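Local coordinates for protein putative angiotensinogen (Lampetra fluviatilis, PDB 5INW) that binds heparin, which promotes its inhibition of thrombin, and folds as a serpin whose reactive loop is cleaved here, at residues Val276-Tyr287 with Pro340-Lys351; Val230-Leu240 with Ala410-Ala418. The protein carries 1 engineered substitution. One frame throughout, in Å; residues are numbered along the deposited sequence.

Contact 1 of 2, residues Val276-Tyr287 with Pro340-Lys351; sequences VPTMHQRAKLSY and PSNHYVQLSLPK
Backbone pairing joins T278-A283 to V345-P350, an antiparallel ladder between neighbouring strands of what is, by topology, serpin sheet C. M279 with L349 and Q281 with L347 are hydrogen-bonded pairs in both directions; L347 N reaches Q281 O at 2.9 Å with a nearly straight N-H...O angle of 174°. The A283-V345 pair is less even, because A283 N makes just a weak bond to V345 O. Beyond P350, K351 N continues the ladder to P277 O. A strand of the C-terminal peptide chain pairs in parallel with Q346-S348 and carries the sheet on.

Apolar contacts gather on the face bearing M279, L347 and L349. L285 CD1 meets L347 CD2 at 3.9 Å, the two chains set nearly perpendicular, and L300 touches both. M279, bent at chi3 (-56°), brings CE to 4.0 Å from L349 CD2. T278 lies on the other face, its OG1 bonded back to V276 O and its CG2 3.8 Å from L349 N. Cutting it back to an alanine is likely to deprive V276 O of its side-chain donor and open a small gap beside the L349 backbone.

Charged chains flank Y344. The guanidinium of R282 makes a cation-pi contact, with CZ 4.2 Å from the centroid of the Y344 ring; the two planes are inclined by 51°, short of a flat stack. On the opposite ring face K284, extended beyond CG, lays its aliphatic chain, CE standing 3.4 Å from Y344 CE2.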
loop_
_atom_site.group_PDB
_atom_site.type_symbol
_atom_site.label_atom_id
_atom_site.label_comp_id
_atom_site.label_asym_id
_atom_site.label_seq_id
_atom_site.Cartn_x
_atom_site.Cartn_y
_atom_site.Cartn_z
ATOM N N VAL A 276 -5.544 24.679 6.710
ATOM C CA VAL A 276 -4.764 23.795 5.854
ATOM C C VAL A 276 -4.463 24.461 4.516
ATOM O O VAL A 276 -5.402 24.874 3.838
ATOM C CB VAL A 276 -5.518 22.480 5.609
ATOM C CG1 VAL A 276 -4.635 21.476 4.869
ATOM C CG2 VAL A 276 -5.958 21.892 6.926
ATOM N N PRO A 277 -3.168 24.572 4.144
ATOM C CA PRO A 277 -2.873 25.179 2.865
ATOM C C PRO A 277 -3.569 24.369 1.813
ATOM O O PRO A 277 -3.308 23.181 1.694
ATOM C CB PRO A 277 -1.345 25.060 2.736
ATOM C CG PRO A 277 -0.957 23.947 3.625
ATOM C CD PRO A 277 -1.958 23.988 4.756
ATOM N N THR A 278 -4.496 25.003 1.109
ATOM C CA THR A 278 -5.446 24.322 0.243
ATOM C C THR A 278 -5.194 24.821 -1.151
ATOM O O THR A 278 -5.055 26.025 -1.365
ATOM C CB THR A 278 -6.895 24.615 0.724
ATOM O OG1 THR A 278 -7.055 24.149 2.074
ATOM C CG2 THR A 278 -7.945 23.935 -0.164
ATOM N N MET A 279 -5.138 23.904 -2.101
ATOM C CA MET A 279 -4.782 24.224 -3.496
ATOM C C MET A 279 -6.029 24.388 -4.305
ATOM O O MET A 279 -7.098 23.930 -3.883
ATOM C CB MET A 279 -3.949 23.104 -4.128
ATOM C CG MET A 279 -2.651 22.828 -3.379
ATOM S SD MET A 279 -1.757 21.445 -4.034
ATOM C CE MET A 279 -2.943 20.100 -3.953
ATOM N N HIS A 280 -5.874 25.017 -5.478
ATOM C CA HIS A 280 -7.020 25.468 -6.268
ATOM C C HIS A 280 -6.744 25.435 -7.754
ATOM O O HIS A 280 -5.672 25.872 -8.213
ATOM C CB HIS A 280 -7.406 26.871 -5.864
ATOM C CG HIS A 280 -7.842 26.991 -4.449
ATOM N ND1 HIS A 280 -9.136 26.740 -4.053
ATOM C CD2 HIS A 280 -7.166 27.359 -3.337
ATOM C CE1 HIS A 280 -9.238 26.928 -2.750
ATOM N NE2 HIS A 280 -8.060 27.314 -2.292
ATOM N N GLN A 281 -7.722 24.917 -8.498
ATOM C CA GLN A 281 -7.614 24.819 -9.954
ATOM C C GLN A 281 -8.984 24.660 -10.621
ATOM O O GLN A 281 -9.980 24.139 -10.056
ATOM C CB GLN A 281 -6.659 23.694 -10.462
ATOM C CG GLN A 281 -7.151 22.263 -10.261
ATOM C CD GLN A 281 -6.217 21.202 -10.828
ATOM O OE1 GLN A 281 -5.087 21.471 -11.227
ATOM N NE2 GLN A 281 -6.697 19.983 -10.849
ATOM N N ARG A 282 -9.027 25.169 -11.841
ATOM C CA ARG A 282 -10.152 24.998 -12.706
ATOM C C ARG A 282 -9.633 24.086 -13.805
ATOM O O ARG A 282 -8.905 24.549 -14.689
ATOM C CB ARG A 282 -10.660 26.351 -13.238
ATOM C CG ARG A 282 -12.165 26.348 -13.453
ATOM C CD ARG A 282 -12.705 27.460 -14.346
ATOM N NE ARG A 282 -12.425 27.214 -15.760
ATOM C CZ ARG A 282 -12.952 27.887 -16.782
ATOM N NH1 ARG A 282 -13.815 28.878 -16.582
ATOM N NH2 ARG A 282 -12.608 27.560 -18.029
ATOM N N ALA A 283 -9.980 22.796 -13.744
ATOM C CA ALA A 283 -9.667 21.875 -14.848
ATOM C C ALA A 283 -10.808 20.914 -15.190
ATOM O O ALA A 283 -11.800 20.834 -14.461
ATOM C CB ALA A 283 -8.389 21.123 -14.544
ATOM N N LYS A 284 -10.640 20.205 -16.308
ATOM C CA LYS A 284 -11.595 19.204 -16.805
ATOM C C LYS A 284 -11.393 17.835 -16.123
ATOM O O LYS A 284 -10.603 17.014 -16.580
ATOM C CB LYS A 284 -11.451 19.061 -18.325
ATOM C CG LYS A 284 -11.597 20.375 -19.066
ATOM C CD LYS A 284 -11.554 20.202 -20.569
ATOM C CE LYS A 284 -11.656 21.567 -21.201
ATOM N NZ LYS A 284 -11.758 21.475 -22.674
ATOM N N LEU A 285 -12.147 17.579 -15.058
ATOM C CA LEU A 285 -11.987 16.386 -14.256
ATOM C C LEU A 285 -13.256 15.604 -14.260
ATOM O O LEU A 285 -14.324 16.184 -14.232
ATOM C CB LEU A 285 -11.658 16.794 -12.836
ATOM C CG LEU A 285 -10.393 17.657 -12.763
ATOM C CD1 LEU A 285 -10.240 18.305 -11.397
ATOM C CD2 LEU A 285 -9.159 16.827 -13.109
ATOM N N SER A 286 -13.148 14.287 -14.279
ATOM C CA SER A 286 -14.313 13.430 -14.104
ATOM C C SER A 286 -14.735 13.437 -12.658
ATOM O O SER A 286 -13.907 13.243 -11.786
ATOM C CB SER A 286 -14.010 11.997 -14.522
ATOM O OG SER A 286 -13.831 11.973 -15.924
ATOM N N TYR A 287 -16.027 13.636 -12.416
ATOM C CA TYR A 287 -16.598 13.592 -11.071
ATOM C C TYR A 287 -17.997 13.015 -11.176
ATOM O O TYR A 287 -18.531 12.866 -12.267
ATOM C CB TYR A 287 -16.651 14.989 -10.453
ATOM C CG TYR A 287 -17.582 15.947 -11.159
ATOM C CD1 TYR A 287 -17.295 16.362 -12.456
ATOM C CD2 TYR A 287 -18.761 16.425 -10.544
ATOM C CE1 TYR A 287 -18.150 17.205 -13.141
ATOM C CE2 TYR A 287 -19.614 17.281 -11.219
ATOM C CZ TYR A 287 -19.307 17.674 -12.514
ATOM O OH TYR A 287 -20.123 18.540 -13.214
ATOM N N PRO A 340 -16.577 10.961 -18.799
ATOM C CA PRO A 340 -15.505 11.914 -19.110
ATOM C C PRO A 340 -15.772 13.198 -18.330
ATOM O O PRO A 340 -14.844 13.750 -17.719
ATOM C CB PRO A 340 -15.615 12.118 -20.627
ATOM C CG PRO A 340 -16.968 11.637 -21.019
ATOM C CD PRO A 340 -17.410 10.644 -19.981
ATOM N N SER A 341 -17.043 13.618 -18.326
ATOM C CA SER A 341 -17.528 14.751 -17.540
ATOM C C SER A 341 -16.642 15.994 -17.740
ATOM O O SER A 341 -16.454 16.800 -16.810
ATOM C CB SER A 341 -17.636 14.371 -16.053
ATOM O OG SER A 341 -18.042 13.023 -15.873
ATOM N N ASN A 342 -16.128 16.152 -18.970
ATOM C CA ASN A 342 -15.097 17.149 -19.275
ATOM C C ASN A 342 -15.708 18.440 -19.791
ATOM O O ASN A 342 -15.557 18.836 -20.954
ATOM C CB ASN A 342 -14.012 16.581 -20.192
ATOM C CG ASN A 342 -13.296 15.392 -19.560
ATOM O OD1 ASN A 342 -13.367 14.282 -20.066
ATOM N ND2 ASN A 342 -12.632 15.613 -18.441
ATOM N N HIS A 343 -16.475 19.024 -18.870
ATOM C CA HIS A 343 -16.571 20.448 -18.677
ATOM C C HIS A 343 -15.663 20.726 -17.482
ATOM O O HIS A 343 -15.477 19.876 -16.620
ATOM C CB HIS A 343 -18.021 20.878 -18.385
ATOM C CG HIS A 343 -19.015 20.275 -19.321
ATOM N ND1 HIS A 343 -19.344 20.850 -20.528
ATOM C CD2 HIS A 343 -19.714 19.117 -19.250
ATOM C CE1 HIS A 343 -20.226 20.088 -21.150
ATOM N NE2 HIS A 343 -20.471 19.031 -20.393
ATOM N N TYR A 344 -15.124 21.936 -17.429
ATOM C CA TYR A 344 -14.269 22.376 -16.338
ATOM C C TYR A 344 -14.950 22.275 -14.956
ATOM O O TYR A 344 -16.148 22.540 -14.806
ATOM C CB TYR A 344 -13.812 23.828 -16.568
ATOM C CG TYR A 344 -12.731 24.066 -17.640
ATOM C CD1 TYR A 344 -11.375 24.039 -17.315
ATOM C CD2 TYR A 344 -13.074 24.394 -18.952
ATOM C CE1 TYR A 344 -10.395 24.285 -18.264
ATOM C CE2 TYR A 344 -12.095 24.648 -19.908
ATOM C CZ TYR A 344 -10.756 24.593 -19.557
ATOM O OH TYR A 344 -9.795 24.843 -20.504
ATOM N N VAL A 345 -14.152 21.931 -13.954
ATOM C CA VAL A 345 -14.600 21.781 -12.571
ATOM C C VAL A 345 -13.791 22.693 -11.649
ATOM O O VAL A 345 -12.601 22.966 -11.917
ATOM C CB VAL A 345 -14.405 20.329 -12.106
ATOM C CG1 VAL A 345 -14.907 20.146 -10.684
ATOM C CG2 VAL A 345 -15.125 19.383 -13.056
ATOM N N GLN A 346 -14.423 23.134 -10.564
ATOM C CA GLN A 346 -13.769 23.943 -9.542
ATOM C C GLN A 346 -13.289 23.063 -8.406
ATOM O O GLN A 346 -14.086 22.601 -7.598
ATOM C CB GLN A 346 -14.757 24.963 -8.988
ATOM C CG GLN A 346 -15.215 25.996 -9.996
ATOM C CD GLN A 346 -14.127 26.988 -10.333
ATOM O OE1 GLN A 346 -12.982 26.850 -9.863
ATOM N NE2 GLN A 346 -14.461 27.996 -11.150
ATOM N N LEU A 347 -11.982 22.822 -8.338
ATOM C CA LEU A 347 -11.455 21.881 -7.351
ATOM C C LEU A 347 -10.709 22.608 -6.273
ATOM O O LEU A 347 -9.959 23.533 -6.562
ATOM C CB LEU A 347 -10.529 20.861 -7.996
ATOM C CG LEU A 347 -9.900 19.818 -7.055
ATOM C CD1 LEU A 347 -10.917 18.896 -6.428
ATOM C CD2 LEU A 347 -8.848 19.000 -7.795
ATOM N N SER A 348 -10.918 22.165 -5.039
ATOM C CA SER A 348 -10.196 22.640 -3.849
ATOM C C SER A 348 -9.647 21.388 -3.118
ATOM O O SER A 348 -10.428 20.494 -2.767
ATOM C CB SER A 348 -11.142 23.431 -2.927
ATOM O OG SER A 348 -12.145 24.144 -3.665
ATOM N N LEU A 349 -8.325 21.297 -2.941
ATOM C CA LEU A 349 -7.660 20.114 -2.384
ATOM C C LEU A 349 -6.504 20.465 -1.455
ATOM O O LEU A 349 -5.571 21.147 -1.903
ATOM C CB LEU A 349 -7.077 19.265 -3.522
ATOM C CG LEU A 349 -6.405 17.897 -3.255
ATOM C CD1 LEU A 349 -7.439 16.933 -2.719
ATOM C CD2 LEU A 349 -5.773 17.329 -4.531
ATOM N N PRO A 350 -6.499 19.919 -0.205
ATOM C CA PRO A 350 -5.378 20.127 0.723
ATOM C C PRO A 350 -4.012 19.692 0.184
ATOM O O PRO A 350 -3.934 18.780 -0.623
ATOM C CB PRO A 350 -5.764 19.280 1.928
ATOM C CG PRO A 350 -7.253 19.258 1.916
ATOM C CD PRO A 350 -7.640 19.265 0.466
ATOM N N LYS A 351 -2.972 20.394 0.639
ATOM C CA LYS A 351 -1.547 20.109 0.404
ATOM C C LYS A 351 -1.028 19.660 1.782
ATOM O O LYS A 351 -1.226 20.350 2.797
ATOM C CB LYS A 351 -0.849 21.386 -0.077
ATOM C CG LYS A 351 0.679 21.399 -0.149
ATOM C CD LYS A 351 1.127 22.772 -0.667
ATOM C CE LYS A 351 2.555 23.182 -0.328
ATOM N NZ LYS A 351 3.645 22.368 -0.965
#

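Contact 2 of 2, residues Val230-Leu240 with Ala410-Ala418; sequences VISDVDTDTSL and AETVVGIMA. Residue 418 of segment 410-418 comes from a tag, linker or insertion.
V230 meets the strand 410-417 through both of its methyls: CG1 lies 3.8 Å from V413 CG2, while CG2 rests 3.5 Å from E411 OE2, against the carboxylate end of that extended side chain. With CG1 anti to the backbone N (chi1 173°), the valine spreads its two branches over two residues of the strand. It also touches I219 of helix 208-221, so it lies between that helix and the sheet. This strand is the end part of 405-417, the cleaved loop's N-terminal portion, inserted between 238-251 and 389-401 in the large central sheet.

The chain returns to the strand at D235, which opens a type I turn to T238. Its OD2 stands 3.7 Å from M417 SD, the carboxylate meeting the methionine crosswise; the same oxygen takes a weak bond from D237 N. D237 adds its carbonyl, O lying 3.8 Å from M417 CB. T238 sets its methyl CG2 3.8 Å from I416 O.

S239 and L240 then form a classic beta bulge in which both are set against I416. S239 N gives I416 O a bond of 2.9 Å, and L240 N gives the same oxygen one of 3.1 Å, the latter tilted 26° from the carbonyl plane. L240 O accepts I416 N in return, and L240 CB packs 3.9 Å from I416 CG1. The hydroxyl of S239 is engaged elsewhere, by Q386.

Chemically, V230 and the D235-T238 turn contribute van der Waals contacts, and the three cross-segment hydrogen bonds all come from the bulge. Two of them converge on one carbonyl, which probably restrains the I416-M417 peptide near the end of the inserted strand.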
loop_
_atom_site.group_PDB
_atom_site.type_symbol
_atom_site.label_atom_id
_atom_site.label_comp_id
_atom_site.label_asym_id
_atom_site.label_seq_id
_atom_site.Cartn_x
_atom_site.Cartn_y
_atom_site.Cartn_z
ATOM N N VAL A 230 14.843 1.681 6.923
ATOM C CA VAL A 230 13.697 0.812 6.842
ATOM C C VAL A 230 13.711 -0.149 8.036
ATOM O O VAL A 230 12.659 -0.575 8.497
ATOM C CB VAL A 230 13.703 -0.006 5.526
ATOM C CG1 VAL A 230 12.596 -1.075 5.480
ATOM C CG2 VAL A 230 13.549 0.915 4.338
ATOM N N ILE A 231 14.885 -0.540 8.510
ATOM C CA ILE A 231 14.964 -1.405 9.686
ATOM C C ILE A 231 15.510 -0.611 10.882
ATOM O O ILE A 231 16.513 0.109 10.756
ATOM C CB ILE A 231 15.806 -2.652 9.401
ATOM C CG1 ILE A 231 15.046 -3.552 8.425
ATOM C CG2 ILE A 231 16.084 -3.394 10.685
ATOM C CD1 ILE A 231 15.942 -4.013 7.319
ATOM N N SER A 232 14.829 -0.768 12.025
ATOM C CA SER A 232 15.214 -0.128 13.295
ATOM C C SER A 232 15.945 -1.068 14.251
ATOM O O SER A 232 16.879 -0.642 14.922
ATOM C CB SER A 232 13.978 0.426 14.004
ATOM O OG SER A 232 12.954 -0.557 14.077
ATOM N N ASP A 233 15.539 -2.337 14.284
ATOM C CA ASP A 233 15.958 -3.279 15.321
ATOM C C ASP A 233 15.928 -4.674 14.716
ATOM O O ASP A 233 15.149 -4.939 13.801
ATOM C CB ASP A 233 14.972 -3.151 16.520
ATOM C CG ASP A 233 15.582 -3.475 17.903
ATOM O OD1 ASP A 233 16.540 -4.271 18.019
ATOM O OD2 ASP A 233 15.029 -2.967 18.912
ATOM N N VAL A 234 16.763 -5.561 15.246
ATOM C CA VAL A 234 16.784 -6.966 14.849
ATOM C C VAL A 234 17.273 -7.831 15.998
ATOM O O VAL A 234 18.335 -7.585 16.570
ATOM C CB VAL A 234 17.642 -7.176 13.578
ATOM C CG1 VAL A 234 19.133 -7.000 13.857
ATOM C CG2 VAL A 234 17.376 -8.529 12.956
ATOM N N ASP A 235 16.482 -8.844 16.331
ATOM C CA ASP A 235 16.831 -9.859 17.343
ATOM C C ASP A 235 18.049 -10.695 16.891
ATOM O O ASP A 235 18.276 -10.883 15.686
ATOM C CB ASP A 235 15.609 -10.778 17.570
ATOM C CG ASP A 235 15.549 -11.362 18.958
ATOM O OD1 ASP A 235 15.369 -10.590 19.923
ATOM O OD2 ASP A 235 15.632 -12.603 19.086
ATOM N N THR A 236 18.851 -11.150 17.855
ATOM C CA THR A 236 19.921 -12.155 17.636
ATOM C C THR A 236 19.377 -13.457 17.031
ATOM O O THR A 236 19.925 -13.983 16.037
ATOM C CB THR A 236 20.584 -12.486 18.993
ATOM O OG1 THR A 236 21.178 -11.283 19.517
ATOM C CG2 THR A 236 21.647 -13.657 18.902
ATOM N N ASP A 237 18.281 -13.934 17.630
ATOM C CA ASP A 237 17.598 -15.169 17.213
ATOM C C ASP A 237 16.695 -14.983 15.993
ATOM O O ASP A 237 15.903 -15.857 15.648
ATOM C CB ASP A 237 16.766 -15.748 18.371
ATOM C CG ASP A 237 17.605 -16.040 19.645
ATOM O OD1 ASP A 237 18.821 -15.669 19.716
ATOM O OD2 ASP A 237 17.021 -16.647 20.582
ATOM N N THR A 238 16.788 -13.822 15.365
ATOM C CA THR A 238 16.254 -13.627 14.059
ATOM C C THR A 238 16.994 -14.473 13.075
ATOM O O THR A 238 18.253 -14.511 13.030
ATOM C CB THR A 238 16.324 -12.163 13.636
ATOM O OG1 THR A 238 15.509 -11.425 14.543
ATOM C CG2 THR A 238 15.778 -11.966 12.205
ATOM N N SER A 239 16.171 -15.095 12.254
ATOM C CA SER A 239 16.607 -16.034 11.271
ATOM C C SER A 239 16.395 -15.558 9.838
ATOM O O SER A 239 17.244 -15.846 8.990
ATOM C CB SER A 239 15.925 -17.367 11.534
ATOM O OG SER A 239 16.746 -18.115 12.421
ATOM N N LEU A 240 15.316 -14.819 9.567
ATOM C CA LEU A 240 15.208 -14.054 8.313
ATOM C C LEU A 240 14.437 -12.771 8.506
ATOM O O LEU A 240 13.648 -12.660 9.444
ATOM C CB LEU A 240 14.466 -14.817 7.233
ATOM C CG LEU A 240 15.139 -16.014 6.605
ATOM C CD1 LEU A 240 14.723 -17.271 7.380
ATOM C CD2 LEU A 240 14.774 -16.091 5.115
ATOM N N ALA A 410 5.831 3.147 0.548
ATOM C CA ALA A 410 5.457 2.146 1.546
ATOM C C ALA A 410 6.594 1.177 1.768
ATOM O O ALA A 410 7.419 0.995 0.905
ATOM C CB ALA A 410 4.214 1.372 1.109
ATOM N N GLU A 411 6.573 0.517 2.916
ATOM C CA GLU A 411 7.627 -0.398 3.371
ATOM C C GLU A 411 6.954 -1.468 4.211
ATOM O O GLU A 411 6.308 -1.128 5.202
ATOM C CB GLU A 411 8.490 0.347 4.343
ATOM C CG GLU A 411 9.071 1.666 3.865
ATOM C CD GLU A 411 9.921 2.342 4.926
ATOM O OE1 GLU A 411 9.706 2.125 6.150
ATOM O OE2 GLU A 411 10.807 3.118 4.522
ATOM N N THR A 412 7.082 -2.731 3.811
ATOM C CA THR A 412 6.643 -3.836 4.625
ATOM C C THR A 412 7.857 -4.652 5.029
ATOM O O THR A 412 8.677 -5.005 4.199
ATOM C CB THR A 412 5.745 -4.715 3.821
ATOM O OG1 THR A 412 4.762 -3.871 3.208
ATOM C CG2 THR A 412 5.105 -5.789 4.681
ATOM N N VAL A 413 7.938 -4.957 6.317
ATOM C CA VAL A 413 9.016 -5.705 6.905
ATOM C C VAL A 413 8.426 -6.922 7.629
ATOM O O VAL A 413 7.520 -6.770 8.427
ATOM C CB VAL A 413 9.828 -4.823 7.883
ATOM C CG1 VAL A 413 10.954 -5.612 8.530
ATOM C CG2 VAL A 413 10.423 -3.686 7.144
ATOM N N VAL A 414 9.025 -8.105 7.420
ATOM C CA VAL A 414 8.610 -9.348 8.067
ATOM C C VAL A 414 9.800 -9.919 8.787
ATOM O O VAL A 414 10.869 -9.996 8.220
ATOM C CB VAL A 414 8.141 -10.377 7.040
ATOM C CG1 VAL A 414 7.554 -11.597 7.742
ATOM C CG2 VAL A 414 7.074 -9.773 6.117
ATOM N N GLY A 415 9.647 -10.293 10.047
ATOM C CA GLY A 415 10.785 -10.836 10.796
ATOM C C GLY A 415 10.456 -12.261 11.093
ATOM O O GLY A 415 9.361 -12.534 11.599
ATOM N N ILE A 416 11.380 -13.167 10.807
ATOM C CA ILE A 416 11.161 -14.571 11.008
ATOM C C ILE A 416 12.147 -15.077 12.081
ATOM O O ILE A 416 13.323 -14.862 11.957
ATOM C CB ILE A 416 11.415 -15.373 9.701
ATOM C CG1 ILE A 416 10.738 -14.769 8.472
ATOM C CG2 ILE A 416 10.984 -16.848 9.840
ATOM C CD1 ILE A 416 9.319 -15.181 8.256
ATOM N N MET A 417 11.665 -15.794 13.095
ATOM C CA MET A 417 12.496 -16.354 14.209
ATOM C C MET A 417 12.269 -17.859 14.399
ATOM O O MET A 417 11.341 -18.441 13.801
ATOM C CB MET A 417 12.088 -15.694 15.542
ATOM C CG MET A 417 12.409 -14.222 15.721
ATOM S SD MET A 417 12.555 -13.802 17.473
ATOM C CE MET A 417 11.368 -14.872 18.292
ATOM N N ALA A 418 13.062 -18.468 15.288
ATOM C CA ALA A 418 12.712 -19.777 15.927
ATOM C C ALA A 418 12.422 -19.646 17.430
ATOM O O ALA A 418 12.214 -20.650 18.095
ATOM C CB ALA A 418 13.824 -20.769 15.700
#

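Overall arrangement
Contacts 1 and 2 flank the chain's centre, with their own centres 43 Å apart and their nearest atoms about 18 Å apart, so neither touches the other. In sequence the order is 230-240, 276-287, 340-351, 410-418: both segments of contact 1 fall between those of contact 2. The link between them is strand 345-359, which starts beside 273-283 in contact 1 and pairs with 389-401, itself the neighbour of 405-417. Strand pairing thus runs, through a break in 345-359, from sheet C to the central sheet; the place of 405-417 between 238-251 and 389-401 is what marks the cleaved form.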